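Local structure of transmembrane oligosaccharyl transferase (Archaeoglobus fulgidus, 3WAJ) at residues R65-F71 / Y523-P529; Y50-I55 / F82-V87. The protein is an archaeal member of the STT3/AglB family of membrane proteins, in which a bundle of transmembrane helices of the GT-C clan is followed by a C-terminal globular part. All coordinates share one frame; numbering follows the deposited sequence.

Both contacts are buried, contact 2 nearer the centre of the chain, contact 1 with some exposed residues at its margin. Contact 1 joins 65-71, in the N-terminal STT3 region, to 523-529 in the AglB core region; contact 2 stays within the N-terminal region, setting helix 47-60 against the start of helix 84-96. No direct hydrogen bond crosses either interface. Contact 2 is almost wholly aromatic and aliphatic, whereas contact 1 surrounds a tyrosine with backbone carbonyls and a proline. Helix 47-60 connects them: its Y50 reaches D69, and R53 NH2 bonds Y528 OH. R65 of contact 1 also reaches F82 O of contact 2.

Contact 1: R65-F71 / Y523-P529; sequences RIWFDPF and YYLQLYP
I66 and L527 bring their CA atoms to 5.7 Å, and farther along F71 stands against Y524 with 7.1 Å between CA atoms, so the segments run past each other in opposite directions. No direct hydrogen bond joins them, but a water accepts from W67 N and donates to Y528 O. Y528 is central. P70 CD lies over one face of its ring, a CH-pi contact of 3.7 Å from CD to the centroid, and Q526 O lies over the opposite face. I66 CD1 lies at the ring's edge, and I66 CG2 approaches Y528 CD2 at 3.5 Å. Tyrosine suits the place because its flat ring accepts proline while Y528 OH turns back to Y523 O, at 2.5 Å; Q526 N reaches that carbonyl from the other face. F71 presents a ring face to the edge of Y524 in a T-shaped pair, centroids 5.4 Å apart and planes at 90°. Close by in the chain, D69 OD1 accepts from F71 N in an Asx turn, the donor lying above the carboxylate plane. With CG anti to the backbone N (chi1 -174°), L527 brings its CD1 end nearer, and L527 CD1 meets R65 C at 3.6 Å. Strand 68-69 pairs with strand 78-79. Helix 47-60 lies against I66, its R53 forming a salt bridge with D69 OD2 and bonding Y524 O. Helix 554-561 packs on F71 and Y524.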
ATOM      1  N   ARG A  65      -9.294 -16.556  13.879  1.00 42.51           N
ATOM      2  CA  ARG A  65      -9.177 -15.573  12.807  1.00 39.47           C
ATOM      3  C   ARG A  65      -9.202 -16.296  11.482  1.00 35.66           C
ATOM      4  O   ARG A  65      -8.945 -17.496  11.428  1.00 34.93           O
ATOM      5  CB  ARG A  65      -7.904 -14.718  12.947  1.00 39.29           C
ATOM      6  CG  ARG A  65      -6.598 -15.499  12.949  1.00 35.78           C
ATOM      7  CD  ARG A  65      -5.447 -14.643  12.448  1.00 41.05           C
ATOM      8  NE  ARG A  65      -5.514 -14.403  11.000  1.00 44.32           N
ATOM      9  CZ  ARG A  65      -4.641 -13.677  10.305  1.00 40.16           C
ATOM     10  NH1 ARG A  65      -3.623 -13.101  10.927  1.00 38.87           N
ATOM     11  NH2 ARG A  65      -4.793 -13.522   8.988  1.00 31.62           N
ATOM     12  N   ILE A  66      -9.547 -15.571  10.418  1.00 34.10           N
ATOM     13  CA  ILE A  66      -9.528 -16.133   9.068  1.00 31.20           C
ATOM     14  C   ILE A  66      -8.098 -16.134   8.500  1.00 32.20           C
ATOM     15  O   ILE A  66      -7.226 -15.385   8.962  1.00 34.37           O
ATOM     16  CB  ILE A  66     -10.438 -15.322   8.137  1.00 40.03           C
ATOM     17  CG1 ILE A  66      -9.885 -13.901   7.972  1.00 36.11           C
ATOM     18  CG2 ILE A  66     -11.860 -15.296   8.683  1.00 39.58           C
ATOM     19  CD1 ILE A  66     -10.583 -13.080   6.899  1.00 38.94           C
ATOM     20  N   TRP A  67      -7.870 -16.966   7.488  1.00 30.74           N
ATOM     21  CA  TRP A  67      -6.588 -17.017   6.781  1.00 28.81           C
ATOM     22  C   TRP A  67      -6.870 -16.947   5.303  1.00 33.76           C
ATOM     23  O   TRP A  67      -5.978 -17.103   4.460  1.00 41.07           O
ATOM     24  CB  TRP A  67      -5.849 -18.323   7.119  1.00 37.60           C
ATOM     25  CG  TRP A  67      -5.533 -18.370   8.566  1.00 41.27           C
ATOM     26  CD1 TRP A  67      -6.283 -18.944   9.556  1.00 44.85           C
ATOM     27  CD2 TRP A  67      -4.416 -17.750   9.214  1.00 42.77           C
ATOM     28  NE1 TRP A  67      -5.682 -18.743  10.776  1.00 48.01           N
ATOM     29  CE2 TRP A  67      -4.534 -18.015  10.595  1.00 44.92           C
ATOM     30  CE3 TRP A  67      -3.320 -17.007   8.757  1.00 37.55           C
ATOM     31  CZ2 TRP A  67      -3.593 -17.561  11.524  1.00 45.39           C
ATOM     32  CZ3 TRP A  67      -2.390 -16.562   9.669  1.00 32.92           C
ATOM     33  CH2 TRP A  67      -2.527 -16.841  11.043  1.00 44.08           C
ATOM     34  N   PHE A  68      -8.140 -16.710   5.000  1.00 33.81           N
ATOM     35  CA  PHE A  68      -8.589 -16.497   3.633  1.00 34.55           C
ATOM     36  C   PHE A  68      -9.831 -15.595   3.629  1.00 34.36           C
ATOM     37  O   PHE A  68     -10.657 -15.647   4.550  1.00 32.74           O
ATOM     38  CB  PHE A  68      -8.856 -17.849   2.959  1.00 27.44           C
ATOM     39  CG  PHE A  68      -9.305 -17.739   1.534  1.00 29.00           C
ATOM     40  CD1 PHE A  68      -8.374 -17.634   0.509  1.00 23.55           C
ATOM     41  CD2 PHE A  68     -10.661 -17.732   1.217  1.00 32.23           C
ATOM     42  CE1 PHE A  68      -8.781 -17.537  -0.820  1.00 26.40           C
ATOM     43  CE2 PHE A  68     -11.084 -17.630  -0.108  1.00 30.92           C
ATOM     44  CZ  PHE A  68     -10.138 -17.532  -1.132  1.00 31.42           C
ATOM     45  N   ASP A  69      -9.948 -14.753   2.604  1.00 33.89           N
ATOM     46  CA  ASP A  69     -10.929 -13.675   2.621  1.00 28.98           C
ATOM     47  C   ASP A  69     -11.593 -13.588   1.266  1.00 32.96           C
ATOM     48  O   ASP A  69     -11.070 -12.965   0.353  1.00 32.88           O
ATOM     49  CB  ASP A  69     -10.239 -12.347   2.979  1.00 29.33           C
ATOM     50  CG  ASP A  69     -11.217 -11.145   3.057  1.00 31.79           C
ATOM     51  OD1 ASP A  69     -12.449 -11.336   2.977  1.00 26.94           O
ATOM     52  OD2 ASP A  69     -10.744 -10.003   3.223  1.00 32.31           O
ATOM     53  N   PRO A  70     -12.753 -14.242   1.122  1.00 38.21           N
ATOM     54  CA  PRO A  70     -13.462 -14.221  -0.160  1.00 40.37           C
ATOM     55  C   PRO A  70     -14.098 -12.868  -0.447  1.00 34.93           C
ATOM     56  O   PRO A  70     -14.630 -12.653  -1.542  1.00 29.62           O
ATOM     57  CB  PRO A  70     -14.554 -15.293   0.026  1.00 39.06           C
ATOM     58  CG  PRO A  70     -14.754 -15.372   1.501  1.00 38.23           C
ATOM     59  CD  PRO A  70     -13.388 -15.156   2.091  1.00 32.90           C
ATOM     60  N   PHE A  71     -14.040 -11.974   0.534  1.00 32.53           N
ATOM     61  CA  PHE A  71     -14.671 -10.660   0.425  1.00 36.57           C
ATOM     62  C   PHE A  71     -13.807  -9.726  -0.428  1.00 44.28           C
ATOM     63  O   PHE A  71     -14.269  -8.676  -0.889  1.00 50.71           O
ATOM     64  CB  PHE A  71     -14.853 -10.059   1.804  1.00 35.45           C
ATOM     65  CG  PHE A  71     -16.185  -9.382   2.022  1.00 39.94           C
ATOM     66  CD1 PHE A  71     -16.440  -8.127   1.482  1.00 28.37           C
ATOM     67  CD2 PHE A  71     -17.156  -9.974   2.832  1.00 36.68           C
ATOM     68  CE1 PHE A  71     -17.633  -7.496   1.703  1.00 33.41           C
ATOM     69  CE2 PHE A  71     -18.361  -9.338   3.062  1.00 35.88           C
ATOM     70  CZ  PHE A  71     -18.602  -8.093   2.490  1.00 37.40           C
ATOM     71  N   TYR A 523     -21.859 -11.521   6.424  1.00 32.09           N
ATOM     72  CA  TYR A 523     -20.819 -12.333   5.794  1.00 36.45           C
ATOM     73  C   TYR A 523     -19.443 -11.775   6.146  1.00 37.88           C
ATOM     74  O   TYR A 523     -18.507 -12.523   6.417  1.00 38.39           O
ATOM     75  CB  TYR A 523     -21.030 -12.403   4.265  1.00 34.56           C
ATOM     76  CG  TYR A 523     -20.208 -13.478   3.597  1.00 32.54           C
ATOM     77  CD1 TYR A 523     -19.432 -13.188   2.495  1.00 28.76           C
ATOM     78  CD2 TYR A 523     -20.194 -14.783   4.089  1.00 31.40           C
ATOM     79  CE1 TYR A 523     -18.675 -14.171   1.870  1.00 28.18           C
ATOM     80  CE2 TYR A 523     -19.430 -15.769   3.489  1.00 26.93           C
ATOM     81  CZ  TYR A 523     -18.678 -15.458   2.374  1.00 33.38           C
ATOM     82  OH  TYR A 523     -17.909 -16.424   1.758  1.00 36.30           O
ATOM     83  N   TYR A 524     -19.351 -10.448   6.170  1.00 39.48           N
ATOM     84  CA  TYR A 524     -18.157  -9.724   6.595  1.00 36.40           C
ATOM     85  C   TYR A 524     -17.584 -10.270   7.905  1.00 36.11           C
ATOM     86  O   TYR A 524     -16.365 -10.268   8.099  1.00 28.52           O
ATOM     87  CB  TYR A 524     -18.536  -8.250   6.772  1.00 40.09           C
ATOM     88  CG  TYR A 524     -17.387  -7.278   6.890  1.00 35.11           C
ATOM     89  CD1 TYR A 524     -16.994  -6.792   8.131  1.00 31.27           C
ATOM     90  CD2 TYR A 524     -16.706  -6.835   5.758  1.00 29.97           C
ATOM     91  CE1 TYR A 524     -15.960  -5.898   8.253  1.00 33.09           C
ATOM     92  CE2 TYR A 524     -15.651  -5.937   5.867  1.00 28.80           C
ATOM     93  CZ  TYR A 524     -15.288  -5.469   7.122  1.00 34.15           C
ATOM     94  OH  TYR A 524     -14.254  -4.570   7.267  1.00 29.11           O
ATOM     95  N   LEU A 525     -18.460 -10.749   8.793  1.00 27.52           N
ATOM     96  CA  LEU A 525     -18.019 -11.173  10.123  1.00 32.01           C
ATOM     97  C   LEU A 525     -17.837 -12.683  10.279  1.00 40.40           C
ATOM     98  O   LEU A 525     -17.480 -13.159  11.352  1.00 44.16           O
ATOM     99  CB  LEU A 525     -18.949 -10.618  11.191  1.00 33.99           C
ATOM    100  CG  LEU A 525     -19.051  -9.093  11.122  1.00 36.72           C
ATOM    101  CD1 LEU A 525     -20.153  -8.590  12.025  1.00 28.78           C
ATOM    102  CD2 LEU A 525     -17.711  -8.453  11.517  1.00 28.86           C
ATOM    103  N   GLN A 526     -18.054 -13.435   9.203  1.00 36.19           N
ATOM    104  CA  GLN A 526     -17.967 -14.893   9.272  1.00 30.64           C
ATOM    105  C   GLN A 526     -16.548 -15.429   9.210  1.00 35.56           C
ATOM    106  O   GLN A 526     -15.666 -14.882   8.517  1.00 35.78           O
ATOM    107  CB  GLN A 526     -18.765 -15.549   8.142  1.00 35.81           C
ATOM    108  CG  GLN A 526     -20.244 -15.343   8.240  1.00 43.52           C
ATOM    109  CD  GLN A 526     -20.800 -15.900   9.523  1.00 48.44           C
ATOM    110  OE1 GLN A 526     -21.339 -15.162  10.345  1.00 57.02           O
ATOM    111  NE2 GLN A 526     -20.676 -17.210   9.704  1.00 47.01           N
ATOM    112  N   LEU A 527     -16.358 -16.548   9.896  1.00 33.83           N
ATOM    113  CA  LEU A 527     -15.079 -17.211   9.940  1.00 39.15           C
ATOM    114  C   LEU A 527     -14.942 -18.107   8.725  1.00 41.20           C
ATOM    115  O   LEU A 527     -15.197 -19.303   8.801  1.00 51.03           O
ATOM    116  CB  LEU A 527     -14.976 -18.032  11.227  1.00 37.88           C
ATOM    117  CG  LEU A 527     -13.609 -18.663  11.461  1.00 44.71           C
ATOM    118  CD1 LEU A 527     -12.560 -17.562  11.639  1.00 41.48           C
ATOM    119  CD2 LEU A 527     -13.662 -19.582  12.666  1.00 36.08           C
ATOM    120  N   TYR A 528     -14.543 -17.531   7.600  1.00 44.15           N
ATOM    121  CA  TYR A 528     -14.393 -18.306   6.373  1.00 46.35           C
ATOM    122  C   TYR A 528     -13.373 -19.412   6.581  1.00 49.57           C
ATOM    123  O   TYR A 528     -12.390 -19.234   7.296  1.00 45.30           O
ATOM    124  CB  TYR A 528     -13.960 -17.409   5.205  1.00 35.62           C
ATOM    125  CG  TYR A 528     -14.539 -16.027   5.295  1.00 36.02           C
ATOM    126  CD1 TYR A 528     -15.860 -15.788   4.957  1.00 36.56           C
ATOM    127  CD2 TYR A 528     -13.765 -14.958   5.732  1.00 33.52           C
ATOM    128  CE1 TYR A 528     -16.398 -14.521   5.053  1.00 40.73           C
ATOM    129  CE2 TYR A 528     -14.287 -13.690   5.825  1.00 33.20           C
ATOM    130  CZ  TYR A 528     -15.608 -13.474   5.487  1.00 38.38           C
ATOM    131  OH  TYR A 528     -16.143 -12.214   5.581  1.00 34.70           O
ATOM    132  N   PRO A 529     -13.617 -20.573   5.960  1.00 56.91           N
ATOM    133  CA  PRO A 529     -12.679 -21.702   5.993  1.00 52.15           C
ATOM    134  C   PRO A 529     -11.566 -21.490   4.973  1.00 45.77           C
ATOM    135  O   PRO A 529     -11.799 -20.892   3.924  1.00 47.16           O
ATOM    136  CB  PRO A 529     -13.559 -22.888   5.574  1.00 49.85           C
ATOM    137  CG  PRO A 529     -14.565 -22.289   4.677  1.00 56.61           C
ATOM    138  CD  PRO A 529     -14.851 -20.901   5.224  1.00 58.68           C
TER
HETATM  139  O   HOH W   1      -9.737 -19.184   6.858  1.00 31.04           O

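Contact 2: Y50-I55 / F82-V87; sequences YYYRLI and FGPFLV
Y51 and F82 form the middle of a buried aromatic contact that sets helix 47-60 against the loop entering helix 84-96 and that helix's first turn, within the STT3 N-terminal region. The two rings make an offset stack, centroids 4.3 Å apart and planes 20° from parallel, with F82 CD2 shifted toward the rim of Y51. On the opposite face of Y51, L86 CD1 stands almost on the ring normal, 3.5 Å from the centroid, in a CH-pi contact. Y51 is thus held between F82 and L86, with V87 CG2 at its edge. Y50 extends the cluster: its CG, anti to the backbone N (chi1 -165°), carries the ring to where its edge faces F82 in an offset edge-to-face pair, centroids 5.6 Å apart and planes at 81°. L54 CD1 touches F82 CB at 3.7 Å and also meets V87 CG2, slender aliphatic branches fitting beside the bulky rings. At I55 and V87 the backbones come close, with CA atoms 5.3 Å apart; the long CG1-CD1 branch of isoleucine reaches across, and I55 CG1 rests on V87 O at 3.5 Å.

G83 occupies the N-cap of helix 84-96, where having no side chain spares it crowding against P84 CD. A water accepts from L86 N at 3.2 Å, and donates weakly to G83 O; its link to Y51 OH is also weak. F82 touches D47, and Y51 touches D161, both ligands of the zinc ion, with H163 as the third protein ligand; the F82 side chain lies about 6 Å from the metal. Y51 OH bonds H162, between two zinc ligands in sequence, while Y50 OH bonds D69 on the side of contact 1. This chemistry is consistent with an aromatic cluster that borders the zinc site.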
ATOM      1  N   TYR A  50      -7.219  -2.739   6.082  1.00 25.71           N
ATOM      2  CA  TYR A  50      -7.381  -4.182   5.994  1.00 26.22           C
ATOM      3  C   TYR A  50      -7.127  -4.858   7.346  1.00 32.93           C
ATOM      4  O   TYR A  50      -7.818  -5.823   7.693  1.00 37.91           O
ATOM      5  CB  TYR A  50      -6.494  -4.789   4.893  1.00 21.96           C
ATOM      6  CG  TYR A  50      -6.925  -6.188   4.570  1.00 27.38           C
ATOM      7  CD1 TYR A  50      -8.097  -6.415   3.849  1.00 31.44           C
ATOM      8  CD2 TYR A  50      -6.199  -7.288   5.017  1.00 27.03           C
ATOM      9  CE1 TYR A  50      -8.535  -7.701   3.544  1.00 29.01           C
ATOM     10  CE2 TYR A  50      -6.620  -8.599   4.711  1.00 27.68           C
ATOM     11  CZ  TYR A  50      -7.795  -8.789   3.976  1.00 28.08           C
ATOM     12  OH  TYR A  50      -8.239 -10.054   3.677  1.00 29.50           O
ATOM     13  N   TYR A  51      -6.143  -4.368   8.109  1.00 31.95           N
ATOM     14  CA  TYR A  51      -6.018  -4.809   9.503  1.00 34.27           C
ATOM     15  C   TYR A  51      -7.348  -4.634  10.226  1.00 35.10           C
ATOM     16  O   TYR A  51      -7.840  -5.548  10.876  1.00 42.90           O
ATOM     17  CB  TYR A  51      -4.875  -4.108  10.250  1.00 29.39           C
ATOM     18  CG  TYR A  51      -3.624  -4.923  10.119  1.00 34.43           C
ATOM     19  CD1 TYR A  51      -3.538  -6.181  10.703  1.00 35.49           C
ATOM     20  CD2 TYR A  51      -2.558  -4.480   9.345  1.00 34.13           C
ATOM     21  CE1 TYR A  51      -2.416  -6.970  10.529  1.00 38.31           C
ATOM     22  CE2 TYR A  51      -1.425  -5.253   9.181  1.00 30.16           C
ATOM     23  CZ  TYR A  51      -1.362  -6.493   9.762  1.00 31.69           C
ATOM     24  OH  TYR A  51      -0.232  -7.248   9.592  1.00 36.42           O
ATOM     25  N   TYR A  52      -7.925  -3.454  10.061  1.00 27.21           N
ATOM     26  CA  TYR A  52      -9.212  -3.107  10.627  1.00 32.13           C
ATOM     27  C   TYR A  52     -10.257  -4.157  10.253  1.00 35.37           C
ATOM     28  O   TYR A  52     -10.969  -4.666  11.123  1.00 34.01           O
ATOM     29  CB  TYR A  52      -9.579  -1.713  10.120  1.00 29.66           C
ATOM     30  CG  TYR A  52     -10.983  -1.222  10.359  1.00 35.09           C
ATOM     31  CD1 TYR A  52     -11.744  -0.732   9.291  1.00 36.18           C
ATOM     32  CD2 TYR A  52     -11.545  -1.202  11.634  1.00 33.13           C
ATOM     33  CE1 TYR A  52     -13.021  -0.239   9.472  1.00 27.41           C
ATOM     34  CE2 TYR A  52     -12.854  -0.710  11.828  1.00 34.15           C
ATOM     35  CZ  TYR A  52     -13.571  -0.226  10.734  1.00 35.07           C
ATOM     36  OH  TYR A  52     -14.843   0.265  10.885  1.00 43.57           O
ATOM     37  N   ARG A  53     -10.327  -4.486   8.964  1.00 29.87           N
ATOM     38  CA  ARG A  53     -11.248  -5.504   8.470  1.00 30.78           C
ATOM     39  C   ARG A  53     -11.004  -6.833   9.204  1.00 34.07           C
ATOM     40  O   ARG A  53     -11.951  -7.492   9.647  1.00 35.76           O
ATOM     41  CB  ARG A  53     -11.099  -5.660   6.942  1.00 31.06           C
ATOM     42  CG  ARG A  53     -11.949  -6.763   6.277  1.00 27.29           C
ATOM     43  CD  ARG A  53     -11.358  -8.202   6.462  1.00 22.36           C
ATOM     44  NE  ARG A  53     -12.177  -9.182   5.751  1.00 27.84           N
ATOM     45  CZ  ARG A  53     -13.373  -9.590   6.169  1.00 31.40           C
ATOM     46  NH1 ARG A  53     -13.864  -9.136   7.313  1.00 31.99           N
ATOM     47  NH2 ARG A  53     -14.066 -10.460   5.452  1.00 28.77           N
ATOM     48  N   LEU A  54      -9.738  -7.217   9.316  1.00 34.42           N
ATOM     49  CA  LEU A  54      -9.386  -8.473   9.967  1.00 37.69           C
ATOM     50  C   LEU A  54      -9.693  -8.452  11.471  1.00 39.56           C
ATOM     51  O   LEU A  54     -10.243  -9.411  12.006  1.00 36.76           O
ATOM     52  CB  LEU A  54      -7.918  -8.820   9.733  1.00 29.36           C
ATOM     53  CG  LEU A  54      -7.494  -9.139   8.304  1.00 29.05           C
ATOM     54  CD1 LEU A  54      -5.970  -9.484   8.271  1.00 19.60           C
ATOM     55  CD2 LEU A  54      -8.329 -10.282   7.754  1.00 25.99           C
ATOM     56  N   ILE A  55      -9.330  -7.365  12.149  1.00 39.30           N
ATOM     57  CA  ILE A  55      -9.496  -7.281  13.598  1.00 38.76           C
ATOM     58  C   ILE A  55     -10.991  -7.345  13.998  1.00 39.74           C
ATOM     59  O   ILE A  55     -11.369  -8.041  14.927  1.00 42.85           O
ATOM     60  CB  ILE A  55      -8.783  -6.030  14.164  1.00 33.37           C
ATOM     61  CG1 ILE A  55      -7.269  -6.240  14.131  1.00 31.95           C
ATOM     62  CG2 ILE A  55      -9.242  -5.721  15.594  1.00 31.43           C
ATOM     63  CD1 ILE A  55      -6.443  -4.968  14.334  1.00 30.51           C
ATOM     64  N   PHE A  82      -1.332 -11.093   6.207  1.00 32.10           N
ATOM     65  CA  PHE A  82      -1.193 -10.244   7.403  1.00 37.06           C
ATOM     66  C   PHE A  82      -1.132 -11.093   8.654  1.00 40.37           C
ATOM     67  O   PHE A  82      -1.997 -11.940   8.881  1.00 40.20           O
ATOM     68  CB  PHE A  82      -2.350  -9.247   7.522  1.00 37.04           C
ATOM     69  CG  PHE A  82      -2.196  -8.032   6.660  1.00 35.42           C
ATOM     70  CD1 PHE A  82      -1.251  -8.000   5.626  1.00 33.61           C
ATOM     71  CD2 PHE A  82      -2.976  -6.905   6.891  1.00 36.79           C
ATOM     72  CE1 PHE A  82      -1.111  -6.859   4.813  1.00 35.79           C
ATOM     73  CE2 PHE A  82      -2.840  -5.757   6.092  1.00 35.34           C
ATOM     74  CZ  PHE A  82      -1.907  -5.735   5.052  1.00 31.98           C
ATOM     75  N   GLY A  83      -0.104 -10.866   9.460  1.00 46.62           N
ATOM     76  CA  GLY A  83       0.215 -11.760  10.559  1.00 40.25           C
ATOM     77  C   GLY A  83      -0.705 -11.707  11.764  1.00 41.17           C
ATOM     78  O   GLY A  83      -1.395 -10.707  11.997  1.00 41.36           O
ATOM     79  N   PRO A  84      -0.707 -12.795  12.554  1.00 43.19           N
ATOM     80  CA  PRO A  84      -1.533 -12.834  13.761  1.00 40.50           C
ATOM     81  C   PRO A  84      -1.089 -11.865  14.849  1.00 40.03           C
ATOM     82  O   PRO A  84      -1.952 -11.480  15.638  1.00 44.08           O
ATOM     83  CB  PRO A  84      -1.403 -14.289  14.245  1.00 46.28           C
ATOM     84  CG  PRO A  84      -0.170 -14.842  13.550  1.00 40.75           C
ATOM     85  CD  PRO A  84      -0.095 -14.105  12.247  1.00 40.78           C
ATOM     86  N   PHE A  85       0.180 -11.464  14.912  1.00 37.45           N
ATOM     87  CA  PHE A  85       0.567 -10.558  15.998  1.00 39.43           C
ATOM     88  C   PHE A  85      -0.325  -9.317  16.087  1.00 40.75           C
ATOM     89  O   PHE A  85      -0.922  -9.026  17.133  1.00 44.58           O
ATOM     90  CB  PHE A  85       2.032 -10.113  15.940  1.00 40.40           C
ATOM     91  CG  PHE A  85       2.341  -9.030  16.946  1.00 41.91           C
ATOM     92  CD1 PHE A  85       2.467  -7.708  16.550  1.00 33.18           C
ATOM     93  CD2 PHE A  85       2.430  -9.330  18.305  1.00 40.65           C
ATOM     94  CE1 PHE A  85       2.705  -6.697  17.483  1.00 39.20           C
ATOM     95  CE2 PHE A  85       2.680  -8.325  19.253  1.00 39.85           C
ATOM     96  CZ  PHE A  85       2.817  -7.004  18.841  1.00 40.31           C
ATOM     97  N   LEU A  86      -0.413  -8.577  14.985  1.00 41.40           N
ATOM     98  CA  LEU A  86      -1.155  -7.314  14.991  1.00 35.23           C
ATOM     99  C   LEU A  86      -2.646  -7.588  14.983  1.00 34.95           C
ATOM    100  O   LEU A  86      -3.403  -6.854  15.611  1.00 36.21           O
ATOM    101  CB  LEU A  86      -0.783  -6.447  13.787  1.00 41.64           C
ATOM    102  CG  LEU A  86      -0.614  -4.930  13.957  1.00 42.96           C
ATOM    103  CD1 LEU A  86      -0.919  -4.188  12.639  1.00 24.58           C
ATOM    104  CD2 LEU A  86      -1.423  -4.364  15.114  1.00 42.67           C
ATOM    105  N   VAL A  87      -3.082  -8.630  14.273  1.00 36.81           N
ATOM    106  CA  VAL A  87      -4.502  -8.959  14.310  1.00 37.86           C
ATOM    107  C   VAL A  87      -4.931  -9.210  15.762  1.00 39.11           C
ATOM    108  O   VAL A  87      -5.878  -8.606  16.230  1.00 40.97           O
ATOM    109  CB  VAL A  87      -4.890 -10.150  13.398  1.00 32.69           C
ATOM    110  CG1 VAL A  87      -6.402 -10.410  13.516  1.00 25.72           C
ATOM    111  CG2 VAL A  87      -4.546  -9.852  11.946  1.00 29.30           C
TER
HETATM  112  O   HOH W   2       1.174  -8.807  12.257  1.00 42.97           O